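Local coordinates for protein putative hydrolase (Acinetobacter sp. NBRC 100985, PDB 4XUK) that hydrolyses organophosphorus compounds, and probably lactones, as a two-zinc enzyme of the metallo-beta-lactamase superfamily, at residues 19-24 and 85-90; 70-75 and 103-108. The protein carries 2 engineered substitutions. All blocks are in the same frame, centred on the assembly; numbering follows the deposited sequence.

Contact 1. Residues 19-24 and 85-90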
ATOM      1  N   LEU A  19      10.992   1.585  -6.374  1.00 17.87           N
ATOM      2  CA  LEU A  19      11.784   0.357  -6.404  1.00 15.78           C
ATOM      3  C   LEU A  19      12.169  -0.072  -4.993  1.00 18.14           C
ATOM      4  O   LEU A  19      12.731   0.724  -4.226  1.00 16.71           O
ATOM      5  CB  LEU A  19      13.063   0.575  -7.216  1.00 17.84           C
ATOM      6  CG  LEU A  19      12.876   0.970  -8.675  1.00 17.97           C
ATOM      7  CD1 LEU A  19      14.235   1.211  -9.350  1.00 20.21           C
ATOM      8  CD2 LEU A  19      12.076  -0.110  -9.408  1.00 19.29           C
ATOM      9  N   LEU A  20      11.877  -1.327  -4.656  1.00 18.64           N
ATOM     10  CA  LEU A  20      12.162  -1.855  -3.315  1.00 15.21           C
ATOM     11  C   LEU A  20      13.568  -2.449  -3.255  1.00 16.15           C
ATOM     12  O   LEU A  20      13.958  -3.236  -4.130  1.00 17.01           O
ATOM     13  CB  LEU A  20      11.124  -2.917  -2.917  1.00 15.82           C
ATOM     14  CG  LEU A  20      11.275  -3.541  -1.514  1.00 17.93           C
ATOM     15  CD1 LEU A  20      11.180  -2.482  -0.413  1.00 16.69           C
ATOM     16  CD2 LEU A  20      10.241  -4.623  -1.265  1.00 18.10           C
ATOM     17  N   ASP A  21      14.331  -2.061  -2.235  1.00 16.20           N
ATOM     18  CA  ASP A  21      15.645  -2.642  -2.016  1.00 14.57           C
ATOM     19  C   ASP A  21      15.570  -3.787  -1.021  1.00 15.11           C
ATOM     20  O   ASP A  21      16.341  -4.739  -1.097  1.00 17.37           O
ATOM     21  CB  ASP A  21      16.648  -1.598  -1.500  1.00 15.78           C
ATOM     22  CG  ASP A  21      18.082  -2.012  -1.757  1.00 17.66           C
ATOM     23  OD1 ASP A  21      18.415  -2.329  -2.929  1.00 17.76           O
ATOM     24  OD2 ASP A  21      18.882  -2.042  -0.803  1.00 19.16           O
ATOM     25  N   GLY A  22      14.633  -3.700  -0.090  1.00 18.81           N
ATOM     26  CA  GLY A  22      14.538  -4.693   0.967  1.00 18.70           C
ATOM     27  C   GLY A  22      13.852  -4.087   2.168  1.00 20.61           C
ATOM     28  O   GLY A  22      13.431  -2.921   2.121  1.00 17.40           O
ATOM     29  N   THR A  23      13.762  -4.865   3.244  1.00 19.41           N
ATOM     30  CA  THR A  23      13.044  -4.455   4.441  1.00 19.57           C
ATOM     31  C   THR A  23      13.900  -4.703   5.678  1.00 22.15           C
ATOM     32  O   THR A  23      14.401  -5.814   5.877  1.00 21.46           O
ATOM     33  CB  THR A  23      11.738  -5.244   4.578  1.00 23.02           C
ATOM     34  OG1 THR A  23      10.975  -5.122   3.372  1.00 22.41           O
ATOM     35  CG2 THR A  23      10.921  -4.711   5.732  1.00 21.71           C
ATOM     36  N   ASN A  24      14.071  -3.694   6.501  1.00 22.67           N
ATOM     37  CA  ASN A  24      14.693  -3.893   7.785  1.00 25.07           C
ATOM     38  C   ASN A  24      13.733  -3.992   8.942  1.00 25.94           C
ATOM     39  O   ASN A  24      12.644  -3.542   8.851  1.00 21.55           O
ATOM     40  CB  ASN A  24      15.683  -2.821   8.112  1.00 27.48           C
ATOM     41  CG  ASN A  24      16.896  -2.867   7.243  1.00 33.93           C
ATOM     42  OD1 ASN A  24      17.248  -3.846   6.664  1.00 38.10           O
ATOM     43  ND2 ASN A  24      17.518  -1.771   7.154  1.00 39.47           N
ATOM     44  N   GLY A  85      19.457  -4.912  -1.362  1.00 20.52           N
ATOM     45  CA  GLY A  85      20.110  -4.949  -2.662  1.00 20.26           C
ATOM     46  C   GLY A  85      19.189  -5.268  -3.833  1.00 21.93           C
ATOM     47  O   GLY A  85      19.667  -5.487  -4.957  1.00 19.27           O
ATOM     48  N   SER A  86      17.878  -5.291  -3.593  1.00 17.25           N
ATOM     49  CA  SER A  86      16.920  -5.657  -4.648  1.00 18.99           C
ATOM     50  C   SER A  86      16.630  -4.564  -5.682  1.00 18.77           C
ATOM     51  O   SER A  86      15.923  -4.822  -6.658  1.00 19.56           O
ATOM     52  CB  SER A  86      15.591  -6.119  -4.031  1.00 22.30           C
ATOM     53  OG  SER A  86      15.724  -7.385  -3.423  1.00 26.65           O
ATOM     54  N   VAL A  87      17.152  -3.353  -5.479  1.00 16.88           N
ATOM     55  CA  VAL A  87      16.788  -2.229  -6.355  1.00 18.11           C
ATOM     56  C   VAL A  87      16.992  -2.530  -7.832  1.00 16.30           C
ATOM     57  O   VAL A  87      16.096  -2.291  -8.647  1.00 15.18           O
ATOM     58  CB  VAL A  87      17.516  -0.914  -5.975  1.00 16.92           C
ATOM     59  CG1 VAL A  87      17.528   0.062  -7.162  1.00 16.36           C
ATOM     60  CG2 VAL A  87      16.833  -0.259  -4.787  1.00 16.79           C
ATOM     61  N   LEU A  88      18.150  -3.075  -8.187  1.00 15.82           N
ATOM     62  CA  LEU A  88      18.437  -3.313  -9.613  1.00 19.79           C
ATOM     63  C   LEU A  88      17.543  -4.401 -10.205  1.00 19.91           C
ATOM     64  O   LEU A  88      17.080  -4.289 -11.350  1.00 16.64           O
ATOM     65  CB  LEU A  88      19.919  -3.651  -9.846  1.00 18.98           C
ATOM     66  CG  LEU A  88      20.367  -3.818 -11.306  1.00 22.83           C
ATOM     67  CD1 LEU A  88      19.950  -2.623 -12.170  1.00 20.65           C
ATOM     68  CD2 LEU A  88      21.883  -4.042 -11.390  1.00 20.39           C
ATOM     69  N   SER A  89      17.293  -5.444  -9.424  1.00 18.18           N
ATOM     70  CA  SER A  89      16.449  -6.536  -9.884  1.00 21.68           C
ATOM     71  C   SER A  89      15.038  -6.046 -10.153  1.00 17.69           C
ATOM     72  O   SER A  89      14.420  -6.459 -11.121  1.00 16.34           O
ATOM     73  CB  SER A  89      16.404  -7.665  -8.856  1.00 20.66           C
ATOM     74  OG  SER A  89      15.398  -8.578  -9.237  1.00 29.42           O
ATOM     75  N   ASN A  90      14.541  -5.142  -9.309  1.00 19.49           N
ATOM     76  CA  ASN A  90      13.201  -4.589  -9.508  1.00 18.06           C
ATOM     77  C   ASN A  90      13.138  -3.552 -10.636  1.00 18.55           C
ATOM     78  O   ASN A  90      12.101  -3.409 -11.292  1.00 19.31           O
ATOM     79  CB  ASN A  90      12.645  -4.029  -8.186  1.00 19.82           C
ATOM     80  CG  ASN A  90      12.217  -5.132  -7.216  1.00 22.09           C
ATOM     81  OD1 ASN A  90      11.605  -6.127  -7.621  1.00 20.67           O
ATOM     82  ND2 ASN A  90      12.548  -4.965  -5.932  1.00 18.28           N
TER
HETATM   83  O   HOH W   1      16.603  -7.918  -0.915  1.00 29.74           O
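D21, on the long strand 14-26, grips the turn that leads into helix 87-93 with both its carboxylate and its main chain. Its CG lies anti to the backbone N (chi1 -158°), which carries the carboxylate to the backbone N-H groups of the turn. OD1 takes the N-H of V87 at 3.0 Å, on its anti side and slightly out of the carboxylate plane. OD2 is approached by G85 N, also at 3.0 Å but from well above that plane, and accepts a further bond from A76 N. The peptide oxygen of D21 meets S86 N in the carbonyl plane, on a lone pair, with an N-H...O angle of 163°. One residue back, L20 O is reached by ND2 of N90 at 2.9 Å, and the other end of this amide, OD1, is bonded to G5 N.

Packing is closest on the buried side. CG2 of V87 presses against OD1 of D21 at 3.2 Å, while its CG1 touches CD1 of L19 at 4.1 Å, the two side chains crossing at about a right angle; CD2 of L19 lies 3.8 Å from the backbone O of N90. The S86 side is looser and partly exposed: OG donates to a water at 2.7 Å, and that water donates in turn to D21 O. The L20 side chain, beyond, packs on F289 of the second subunit. With the N-H groups of G85 and V87, and that of A76, directed at its carboxylate, D21 is probably stabilised as an anion, and it anchors this end of the helix to the sheet.

Contact 2. Residues 70-75 and 103-108; sequences ILIDSG and TILLTH. Engineered in segment 70-75: I70 (natural residue Val). With ZN (zinc ion), chain D.
D73 and T107 face each other where two neighbouring strands give way to loops. From CB of D73 the chain turns with CG anti to the carbonyl carbon (chi1 -66°), bringing the carboxylate across the threonine at about a right angle. CG lies 3.4 Å from T107 OG1, and beyond it the two oxygens divide the work. OD1 uses its syn lone pair for the backbone N-H of T107 at 2.9 Å, with CD2 of L106 beside it at 4.0 Å. OD2 receives the T107 hydroxyl, again through the syn lone pair, at 2.8 Å, and is also bonded by H113 ND1.

Strands 69-72 and 103-105 run parallel as the two strands of a beta-alpha-beta unit whose helix is 87-93. L71 N bonds to T103 O, L105 N to L71 O and D73 N to L105 O. H108 opens the HxHxDH zinc motif of the metallo-beta-lactamase fold.

T107 relays the hold of D73 to that motif: its OG1 accepts the ND1 proton of H108 in the plane of the imidazole, fixing the ring's rotation. NE2 thereby binds a zinc ion at 2.3 Å, whose coordination H110, H197 and D218 complete. On the sheet face of I72, L71 being on the other, the engineered I70 meets L105; the modelled approach of its CD1 to L105 CG is improbably short and the rotamer doubtful.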
ATOM      1  N   ILE A  70      15.958   9.266 -14.614  1.00 16.84           N
ATOM      2  CA  ILE A  70      16.801   9.605 -13.494  1.00 18.94           C
ATOM      3  C   ILE A  70      16.498   8.740 -12.250  1.00 21.02           C
ATOM      4  O   ILE A  70      15.339   8.475 -11.916  1.00 20.43           O
ATOM      5  CB  ILE A  70      16.808  11.154 -13.265  1.00 21.18           C
ATOM      6  CG1 ILE A  70      16.378  11.506 -11.874  1.00 24.01           C
ATOM      7  CG2 ILE A  70      15.984  11.911 -14.312  1.00 27.72           C
ATOM      8  CD1 ILE A  70      17.532  11.563 -11.039  1.00 19.61           C
ATOM      9  N   LEU A  71      17.558   8.262 -11.600  1.00 18.45           N
ATOM     10  CA  LEU A  71      17.415   7.401 -10.434  1.00 15.92           C
ATOM     11  C   LEU A  71      17.714   8.192  -9.162  1.00 16.66           C
ATOM     12  O   LEU A  71      18.728   8.891  -9.070  1.00 17.60           O
ATOM     13  CB  LEU A  71      18.353   6.188 -10.563  1.00 16.63           C
ATOM     14  CG  LEU A  71      18.404   5.139  -9.449  1.00 20.33           C
ATOM     15  CD1 LEU A  71      17.056   4.456  -9.296  1.00 14.89           C
ATOM     16  CD2 LEU A  71      19.505   4.105  -9.710  1.00 15.30           C
ATOM     17  N   ILE A  72      16.820   8.103  -8.184  1.00 14.81           N
ATOM     18  CA  ILE A  72      16.978   8.877  -6.952  1.00 15.42           C
ATOM     19  C   ILE A  72      17.210   7.940  -5.771  1.00 15.40           C
ATOM     20  O   ILE A  72      16.277   7.296  -5.268  1.00 16.44           O
ATOM     21  CB  ILE A  72      15.790   9.836  -6.761  1.00 18.38           C
ATOM     22  CG1 ILE A  72      15.641  10.689  -8.031  1.00 19.29           C
ATOM     23  CG2 ILE A  72      15.994  10.726  -5.546  1.00 18.97           C
ATOM     24  CD1 ILE A  72      14.465  11.634  -8.047  1.00 20.01           C
ATOM     25  N   ASP A  73      18.477   7.874  -5.349  1.00 18.77           N
ATOM     26  CA  ASP A  73      19.001   6.816  -4.467  1.00 15.87           C
ATOM     27  C   ASP A  73      18.992   5.444  -5.164  1.00 15.84           C
ATOM     28  O   ASP A  73      18.402   5.296  -6.230  1.00 15.01           O
ATOM     29  CB  ASP A  73      18.310   6.814  -3.087  1.00 15.75           C
ATOM     30  CG  ASP A  73      18.632   8.067  -2.292  1.00 17.08           C
ATOM     31  OD1 ASP A  73      19.634   8.742  -2.644  1.00 15.88           O
ATOM     32  OD2 ASP A  73      17.884   8.396  -1.342  1.00 15.46           O
ATOM     33  N   SER A  74      19.659   4.444  -4.587  1.00 16.41           N
ATOM     34  CA  SER A  74      19.884   3.196  -5.333  1.00 18.33           C
ATOM     35  C   SER A  74      19.870   1.944  -4.475  1.00 17.18           C
ATOM     36  O   SER A  74      20.162   0.839  -4.966  1.00 15.59           O
ATOM     37  CB  SER A  74      21.225   3.256  -6.052  1.00 15.71           C
ATOM     38  OG  SER A  74      22.286   3.330  -5.094  1.00 14.63           O
ATOM     39  N   GLY A  75      19.562   2.097  -3.193  1.00 17.43           N
ATOM     40  CA  GLY A  75      19.576   0.952  -2.301  1.00 14.54           C
ATOM     41  C   GLY A  75      20.993   0.620  -1.868  1.00 16.71           C
ATOM     42  O   GLY A  75      21.927   1.379  -2.149  1.00 16.05           O
ATOM     43  N   THR A 103      21.133   9.836 -15.223  1.00 20.01           N
ATOM     44  CA  THR A 103      21.451  10.597 -14.045  1.00 18.67           C
ATOM     45  C   THR A 103      21.034   9.879 -12.748  1.00 21.75           C
ATOM     46  O   THR A 103      19.977   9.299 -12.657  1.00 17.89           O
ATOM     47  CB  THR A 103      20.780  11.959 -14.061  1.00 21.54           C
ATOM     48  OG1 THR A 103      21.006  12.599 -15.279  1.00 23.81           O
ATOM     49  CG2 THR A 103      21.261  12.822 -12.927  1.00 17.48           C
ATOM     50  N   ILE A 104      21.890   9.971 -11.752  1.00 18.02           N
ATOM     51  CA  ILE A 104      21.574   9.446 -10.430  1.00 16.18           C
ATOM     52  C   ILE A 104      21.732  10.581  -9.421  1.00 16.77           C
ATOM     53  O   ILE A 104      22.791  11.196  -9.339  1.00 16.45           O
ATOM     54  CB  ILE A 104      22.501   8.261 -10.058  1.00 18.34           C
ATOM     55  CG1 ILE A 104      22.292   7.099 -11.040  1.00 16.76           C
ATOM     56  CG2 ILE A 104      22.286   7.825  -8.599  1.00 16.24           C
ATOM     57  CD1 ILE A 104      23.216   5.910 -10.834  1.00 19.27           C
ATOM     58  N   LEU A 105      20.662  10.874  -8.686  1.00 14.13           N
ATOM     59  CA  LEU A 105      20.719  11.861  -7.609  1.00 16.59           C
ATOM     60  C   LEU A 105      20.729  11.135  -6.267  1.00 18.31           C
ATOM     61  O   LEU A 105      19.878  10.276  -5.995  1.00 18.23           O
ATOM     62  CB  LEU A 105      19.531  12.824  -7.669  1.00 14.42           C
ATOM     63  CG  LEU A 105      19.275  13.520  -9.002  1.00 19.10           C
ATOM     64  CD1 LEU A 105      18.007  14.361  -8.942  1.00 20.53           C
ATOM     65  CD2 LEU A 105      20.470  14.328  -9.473  1.00 17.54           C
ATOM     66  N   LEU A 106      21.699  11.478  -5.435  1.00 14.88           N
ATOM     67  CA  LEU A 106      21.813  10.871  -4.115  1.00 15.38           C
ATOM     68  C   LEU A 106      21.367  11.866  -3.052  1.00 18.92           C
ATOM     69  O   LEU A 106      21.861  12.990  -3.007  1.00 17.27           O
ATOM     70  CB  LEU A 106      23.268  10.444  -3.862  1.00 15.07           C
ATOM     71  CG  LEU A 106      23.786   9.379  -4.837  1.00 18.55           C
ATOM     72  CD1 LEU A 106      25.224   9.022  -4.536  1.00 18.97           C
ATOM     73  CD2 LEU A 106      22.903   8.121  -4.830  1.00 15.43           C
ATOM     74  N   THR A 107      20.428  11.467  -2.200  1.00 16.24           N
ATOM     75  CA  THR A 107      19.997  12.366  -1.132  1.00 16.30           C
ATOM     76  C   THR A 107      21.116  12.554  -0.121  1.00 16.56           C
ATOM     77  O   THR A 107      21.285  13.642   0.435  1.00 17.40           O
ATOM     78  CB  THR A 107      18.733  11.850  -0.422  1.00 18.21           C
ATOM     79  OG1 THR A 107      18.956  10.518   0.067  1.00 16.22           O
ATOM     80  CG2 THR A 107      17.547  11.871  -1.385  1.00 14.53           C
ATOM     81  N   HIS A 108      21.877  11.484   0.095  1.00 14.33           N
ATOM     82  CA  HIS A 108      23.054  11.487   0.965  1.00 18.23           C
ATOM     83  C   HIS A 108      23.861  10.216   0.709  1.00 18.74           C
ATOM     84  O   HIS A 108      23.437   9.352  -0.060  1.00 17.30           O
ATOM     85  CB  HIS A 108      22.677  11.600   2.458  1.00 16.87           C
ATOM     86  CG  HIS A 108      21.754  10.528   2.948  1.00 19.07           C
ATOM     87  ND1 HIS A 108      20.596  10.172   2.286  1.00 17.06           N
ATOM     88  CD2 HIS A 108      21.798   9.758   4.066  1.00 14.65           C
ATOM     89  CE1 HIS A 108      19.982   9.216   2.962  1.00 16.42           C
ATOM     90  NE2 HIS A 108      20.692   8.949   4.042  1.00 18.94           N
TER
HETATM   91 ZN    ZN D 402      20.463   7.700   5.962  1.00 20.00          ZN

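In the fold
Both contacts are largely buried and reach the same mixed sheet, and helix 87-93 lies between the two strands of contact 2 in the chain. Contact 2 is the deeper, a strand pair closer to the centre of the chain whose regular backbone bonding gives way to a side-chain relay ending at a zinc ligand. Contact 1 instead docks the helix start on strand 14-26, with a wet edge and the second subunit close by. Each turns on an aspartate: D21 holds mainly backbone amides, whereas D73 takes the amide and hydroxyl of a threonine and also bonds the zinc ligand H113. The two meet directly: D21 CG lies 3.4 Å from G75 CA, and V87 CB packs on S74 O.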